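Local structure of acid phosphatase (Mycobacterium tuberculosis, 2A6P) at residues G27-G32 and H152-R157; A89-G94 and W111-H116. The protein hydrolyses a broad range of phosphate monoesters and can act in vivo as a fructose-1,6-bisphosphatase that maintains gluconeogenesis, with negligible phosphoglycerate mutase activity. All coordinates share one frame; numbering follows the deposited sequence.

Interaction 1 of 2, residues G27-G32 and H152-R157. With SO4 (sulfate ion), chain C.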
# COMPACT_ATOMS: atom_id res chain seq x y z
N GLY A 27 -8.84 -13.87 14.89
CA GLY A 27 -7.47 -13.41 14.99
C GLY A 27 -6.50 -14.53 15.30
O GLY A 27 -5.39 -14.26 15.76
N ARG A 28 -6.92 -15.77 15.05
CA ARG A 28 -6.10 -16.95 15.31
C ARG A 28 -5.11 -17.17 14.17
O ARG A 28 -5.45 -16.96 13.01
CB ARG A 28 -6.98 -18.19 15.48
CG ARG A 28 -8.03 -18.06 16.58
CD ARG A 28 -8.90 -19.31 16.71
NE ARG A 28 -8.16 -20.46 17.23
CZ ARG A 28 -8.71 -21.65 17.46
NH1 ARG A 28 -10.00 -21.85 17.21
NH2 ARG A 28 -7.97 -22.66 17.95
N HIS A 29 -3.89 -17.56 14.49
CA HIS A 29 -2.87 -17.80 13.48
C HIS A 29 -3.06 -19.19 12.89
O HIS A 29 -3.01 -20.19 13.60
CB HIS A 29 -1.47 -17.68 14.08
CG HIS A 29 -1.07 -16.26 14.40
ND1 HIS A 29 -1.63 -15.54 15.43
CD2 HIS A 29 -0.20 -15.43 13.78
CE1 HIS A 29 -1.12 -14.32 15.43
NE2 HIS A 29 -0.25 -14.22 14.44
N THR A 30 -3.29 -19.24 11.57
CA THR A 30 -3.51 -20.51 10.86
C THR A 30 -2.40 -20.76 9.84
O THR A 30 -2.20 -19.97 8.92
CB THR A 30 -4.86 -20.50 10.10
OG1 THR A 30 -5.90 -20.04 10.98
CG2 THR A 30 -5.21 -21.89 9.60
N GLY A 31 -1.67 -21.85 10.03
CA GLY A 31 -0.57 -22.20 9.15
C GLY A 31 -0.95 -23.44 8.36
O GLY A 31 -1.69 -23.34 7.38
N GLY A 32 -0.45 -24.59 8.78
CA GLY A 32 -0.78 -25.82 8.08
C GLY A 32 -2.20 -26.33 8.31
O GLY A 32 -2.70 -27.13 7.53
N HIS A 152 -1.41 -16.24 1.58
CA HIS A 152 -1.88 -15.85 2.91
C HIS A 152 -1.42 -14.47 3.40
O HIS A 152 -0.58 -13.82 2.78
CB HIS A 152 -1.47 -16.92 3.93
CG HIS A 152 -1.95 -18.30 3.57
ND1 HIS A 152 -1.33 -19.06 2.60
CD2 HIS A 152 -2.99 -19.03 4.02
CE1 HIS A 152 -1.97 -20.21 2.48
NE2 HIS A 152 -2.99 -20.21 3.32
N GLY A 153 -1.99 -14.04 4.53
CA GLY A 153 -1.69 -12.73 5.09
C GLY A 153 -0.24 -12.39 5.31
O GLY A 153 0.30 -11.48 4.66
N HIS A 154 0.41 -13.13 6.21
CA HIS A 154 1.81 -12.87 6.50
C HIS A 154 2.74 -13.15 5.33
O HIS A 154 3.59 -12.31 5.02
CB HIS A 154 2.23 -13.63 7.76
CG HIS A 154 1.60 -13.10 9.02
ND1 HIS A 154 1.48 -13.85 10.17
CD2 HIS A 154 1.07 -11.89 9.30
CE1 HIS A 154 0.89 -13.13 11.10
NE2 HIS A 154 0.63 -11.93 10.60
N PHE A 155 2.57 -14.29 4.66
CA PHE A 155 3.46 -14.57 3.54
C PHE A 155 3.32 -13.54 2.40
O PHE A 155 4.32 -13.11 1.84
CB PHE A 155 3.27 -15.97 2.97
CG PHE A 155 4.34 -16.35 1.96
CD1 PHE A 155 5.66 -16.50 2.36
CD2 PHE A 155 4.03 -16.46 0.60
CE1 PHE A 155 6.68 -16.75 1.41
CE2 PHE A 155 5.04 -16.70 -0.35
CZ PHE A 155 6.36 -16.85 0.05
N SER A 156 2.09 -13.16 2.07
CA SER A 156 1.89 -12.16 1.02
C SER A 156 2.64 -10.88 1.40
O SER A 156 3.29 -10.25 0.57
CB SER A 156 0.40 -11.85 0.84
OG SER A 156 -0.30 -12.96 0.29
N ARG A 157 2.55 -10.49 2.66
CA ARG A 157 3.24 -9.30 3.15
C ARG A 157 4.74 -9.50 3.04
O ARG A 157 5.48 -8.55 2.82
CB ARG A 157 2.93 -9.05 4.61
CG ARG A 157 1.53 -8.66 4.97
CD ARG A 157 1.64 -8.19 6.40
NE ARG A 157 0.42 -8.35 7.16
CZ ARG A 157 0.28 -7.95 8.42
NH1 ARG A 157 1.30 -7.35 9.03
NH2 ARG A 157 -0.86 -8.16 9.05
S SO4 C . -6.22 -17.24 8.37
O1 SO4 C . -6.82 -15.92 7.96
O2 SO4 C . -7.38 -18.27 8.37
O3 SO4 C . -5.32 -17.66 7.37
O4 SO4 C . -5.87 -17.06 9.75
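The imidazoles of His29 and His154 meet rim to rim, neither lying over the face of the other, with their planes turned 42° apart. CE1 of His154 does the touching, 3.7 Å from CD2 of His29 and equally near its NE2. Seen from His154, these His29 atoms arrive at the ring edge, near its plane. On its other rim His154 presents CD2 to the guanidinium of Arg157, 4.0 Å above the centre of that group's face. His29 is turned by chi1 of -72°, which sets CG beside its own backbone N and swings the ring across the gap toward the helix; its ND1 is bonded to the carbonyl of Leu99, fixing the rotation of the ring. Histidine suits this buried place, since ND1 can be tied down while the CD2 and NE2 atoms pack against His154 CE1.

Beside the histidine pair sits a sulfate ion, probably from the crystallisation liquor. Thr30 OG1 donates a long hydrogen bond of 3.2 Å to sulfate O4, a task that suits a short, neutral hydroxyl, and Arg17 and Thr21 bind the same ion. Sulfate O3 lies off the edge of the His152 ring, near its plane and 4.3 Å from His152 CD2, without a hydrogen bond.

His152 is the N-cap of helix 153-163. Its carbonyl oxygen is gripped twice, by Ser156 N at 2.8 Å and by Ser156 OG at 2.6 Å, arriving from opposite faces of the carbonyl plane. Gly153, without a side chain, follows at the first turn, where its N and that of His154 bond a glycerol. By similarity His152 stabilises the transition state, and its ring meets that of His18, inferred to form the phosphohistidine intermediate. A sulfate held by Thr30, Arg17 and Thr21 beside His152 is consistent with the phosphate pocket of the histidine phosphatase superfamily.

Interaction 2 of 2, residues A89-G94 and W111-H116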
# COMPACT_ATOMS: atom_id res chain seq x y z
N ALA A 89 2.81 -21.11 0.85
CA ALA A 89 2.14 -21.49 2.09
C ALA A 89 2.31 -20.42 3.17
O ALA A 89 3.27 -19.65 3.14
CB ALA A 89 2.68 -22.83 2.58
N GLU A 90 1.37 -20.36 4.11
CA GLU A 90 1.48 -19.36 5.16
C GLU A 90 2.69 -19.66 6.04
O GLU A 90 3.27 -20.74 5.96
CB GLU A 90 0.22 -19.35 6.03
CG GLU A 90 0.26 -18.33 7.18
CD GLU A 90 0.56 -16.91 6.70
OE1 GLU A 90 1.68 -16.64 6.23
OE2 GLU A 90 -0.35 -16.07 6.80
N TRP A 91 3.06 -18.69 6.85
CA TRP A 91 4.17 -18.82 7.78
C TRP A 91 3.86 -20.04 8.66
O TRP A 91 2.75 -20.14 9.17
CB TRP A 91 4.25 -17.57 8.67
CG TRP A 91 5.55 -17.35 9.37
CD1 TRP A 91 6.23 -18.25 10.15
CD2 TRP A 91 6.33 -16.14 9.39
NE1 TRP A 91 7.38 -17.68 10.64
CE2 TRP A 91 7.47 -16.38 10.19
CE3 TRP A 91 6.18 -14.87 8.80
CZ2 TRP A 91 8.45 -15.40 10.42
CZ3 TRP A 91 7.16 -13.90 9.02
CH2 TRP A 91 8.28 -14.17 9.83
N ASP A 92 4.81 -20.96 8.81
CA ASP A 92 4.60 -22.13 9.67
C ASP A 92 4.65 -21.64 11.12
O ASP A 92 5.71 -21.27 11.61
CB ASP A 92 5.71 -23.16 9.45
CG ASP A 92 5.58 -24.36 10.37
OD1 ASP A 92 4.64 -24.39 11.20
OD2 ASP A 92 6.43 -25.27 10.27
N TYR A 93 3.51 -21.65 11.80
CA TYR A 93 3.45 -21.15 13.17
C TYR A 93 3.89 -22.09 14.27
O TYR A 93 3.91 -21.71 15.44
CB TYR A 93 2.04 -20.64 13.48
CG TYR A 93 1.61 -19.50 12.57
CD1 TYR A 93 0.62 -19.67 11.61
CD2 TYR A 93 2.22 -18.24 12.68
CE1 TYR A 93 0.23 -18.63 10.77
CE2 TYR A 93 1.84 -17.18 11.85
CZ TYR A 93 0.85 -17.38 10.90
OH TYR A 93 0.48 -16.34 10.08
N GLY A 94 4.26 -23.31 13.92
CA GLY A 94 4.71 -24.26 14.93
C GLY A 94 3.88 -24.27 16.20
O GLY A 94 2.67 -24.47 16.16
N TRP A 111 6.15 -9.82 21.26
CA TRP A 111 6.10 -10.63 20.04
C TRP A 111 5.44 -10.05 18.79
O TRP A 111 4.37 -9.43 18.85
CB TRP A 111 5.42 -11.97 20.33
CG TRP A 111 5.42 -12.91 19.15
CD1 TRP A 111 6.42 -13.80 18.81
CD2 TRP A 111 4.40 -13.06 18.17
NE1 TRP A 111 6.06 -14.49 17.66
CE2 TRP A 111 4.83 -14.05 17.25
CE3 TRP A 111 3.15 -12.45 17.96
CZ2 TRP A 111 4.06 -14.44 16.15
CZ3 TRP A 111 2.38 -12.84 16.87
CH2 TRP A 111 2.84 -13.83 15.98
N LEU A 112 6.11 -10.26 17.66
CA LEU A 112 5.63 -9.88 16.33
C LEU A 112 6.24 -11.01 15.52
O LEU A 112 7.42 -11.32 15.69
CB LEU A 112 6.21 -8.56 15.84
CG LEU A 112 5.58 -7.23 16.24
CD1 LEU A 112 6.38 -6.11 15.57
CD2 LEU A 112 4.10 -7.16 15.82
N VAL A 113 5.46 -11.63 14.65
CA VAL A 113 6.01 -12.73 13.87
C VAL A 113 7.21 -12.24 13.08
O VAL A 113 8.18 -12.98 12.88
CB VAL A 113 4.93 -13.33 12.93
CG1 VAL A 113 4.46 -12.27 11.93
CG2 VAL A 113 5.50 -14.55 12.21
N TRP A 114 7.15 -10.98 12.66
CA TRP A 114 8.20 -10.35 11.84
C TRP A 114 9.59 -10.25 12.45
O TRP A 114 10.59 -10.23 11.72
CB TRP A 114 7.74 -8.94 11.44
CG TRP A 114 6.41 -8.99 10.83
CD1 TRP A 114 5.22 -8.67 11.42
CD2 TRP A 114 6.10 -9.50 9.53
NE1 TRP A 114 4.18 -8.96 10.56
CE2 TRP A 114 4.69 -9.47 9.40
CE3 TRP A 114 6.88 -9.98 8.47
CZ2 TRP A 114 4.04 -9.92 8.24
CZ3 TRP A 114 6.23 -10.42 7.31
CH2 TRP A 114 4.83 -10.39 7.21
N THR A 115 9.65 -10.17 13.78
CA THR A 115 10.92 -10.05 14.47
C THR A 115 11.29 -11.30 15.28
O THR A 115 12.48 -11.62 15.44
CB THR A 115 10.90 -8.83 15.40
OG1 THR A 115 9.76 -8.93 16.28
CG2 THR A 115 10.78 -7.54 14.60
N HIS A 116 10.28 -12.03 15.77
CA HIS A 116 10.55 -13.22 16.57
C HIS A 116 10.47 -14.56 15.86
O HIS A 116 11.29 -15.45 16.08
CB HIS A 116 9.59 -13.27 17.76
CG HIS A 116 9.61 -12.05 18.63
ND1 HIS A 116 9.40 -12.10 19.99
CD2 HIS A 116 9.80 -10.75 18.33
CE1 HIS A 116 9.47 -10.88 20.49
NE2 HIS A 116 9.71 -10.04 19.50
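Trp91 spreads its indole against Val113 and Trp114, joining the loop that carries the active-site glutamate of this histidine phosphatase fold to the short, weakly bonded helix 113-116. Glu90, just ahead, is the proton donor/acceptor by similarity. Its OE1 probably accepts from Phe155 N and its OE2 from His154 N, so backbone donors are likely to steady both carboxylate oxygens; the approach of Trp91 N to OE1 is suspiciously short and its detail doubtful.

Trp91 itself, with CG anti to its backbone N (chi1 -162°), extends toward the helix. The methyl CG2 of Val113 sits over the face of the six-membered ring in a CH-pi contact whose exact closeness is not to be relied on, while the rim carbon CH2 of Trp91 lies 3.3 Å from Val113 O. A branched side chain suits this place because its two methyls serve two indoles: CG1 lies over one face of Trp114, toward its rim. The two indoles form a T-shaped stack, planes at 88°, the edge of Trp91 pointing at the face of Trp114 with CZ3 of Trp91 4.0 Å from CE3 of Trp114. NE1 of Trp91 donates to Glu122 O, which satisfies the one polar atom of a buried ring.

Asp92 opens an Asx turn. Within it, the ring of Tyr93 has Trp91 O over one face, near the rim. Gly94, whose positive phi favours glycine, closes the turn: its N donates to Asp92 OD1 at 3.0 Å, from above the carboxylate plane.

Overall arrangement
Along the chain, interaction 2 is nested within the long excursion closed by interaction 1, and their centres lie 8 Å apart. Interaction 1 includes the start of helix 153-163, which follows strand 147-151 of the central mixed sheet, and interaction 2 packs against that helix through Val113 and Trp114. Segments 27-32, 89-94 and 111-116 belong to the connections between strands: the first lies between strand 13-17 and helix 39-53, the other two follow strand 83-84. Glu90 links the two contacts. Residues distant in sequence are thus brought to one active site: interaction 1 borders the anion pocket, while interaction 2 packs Trp91, next to Glu90 in sequence, against helix 113-116.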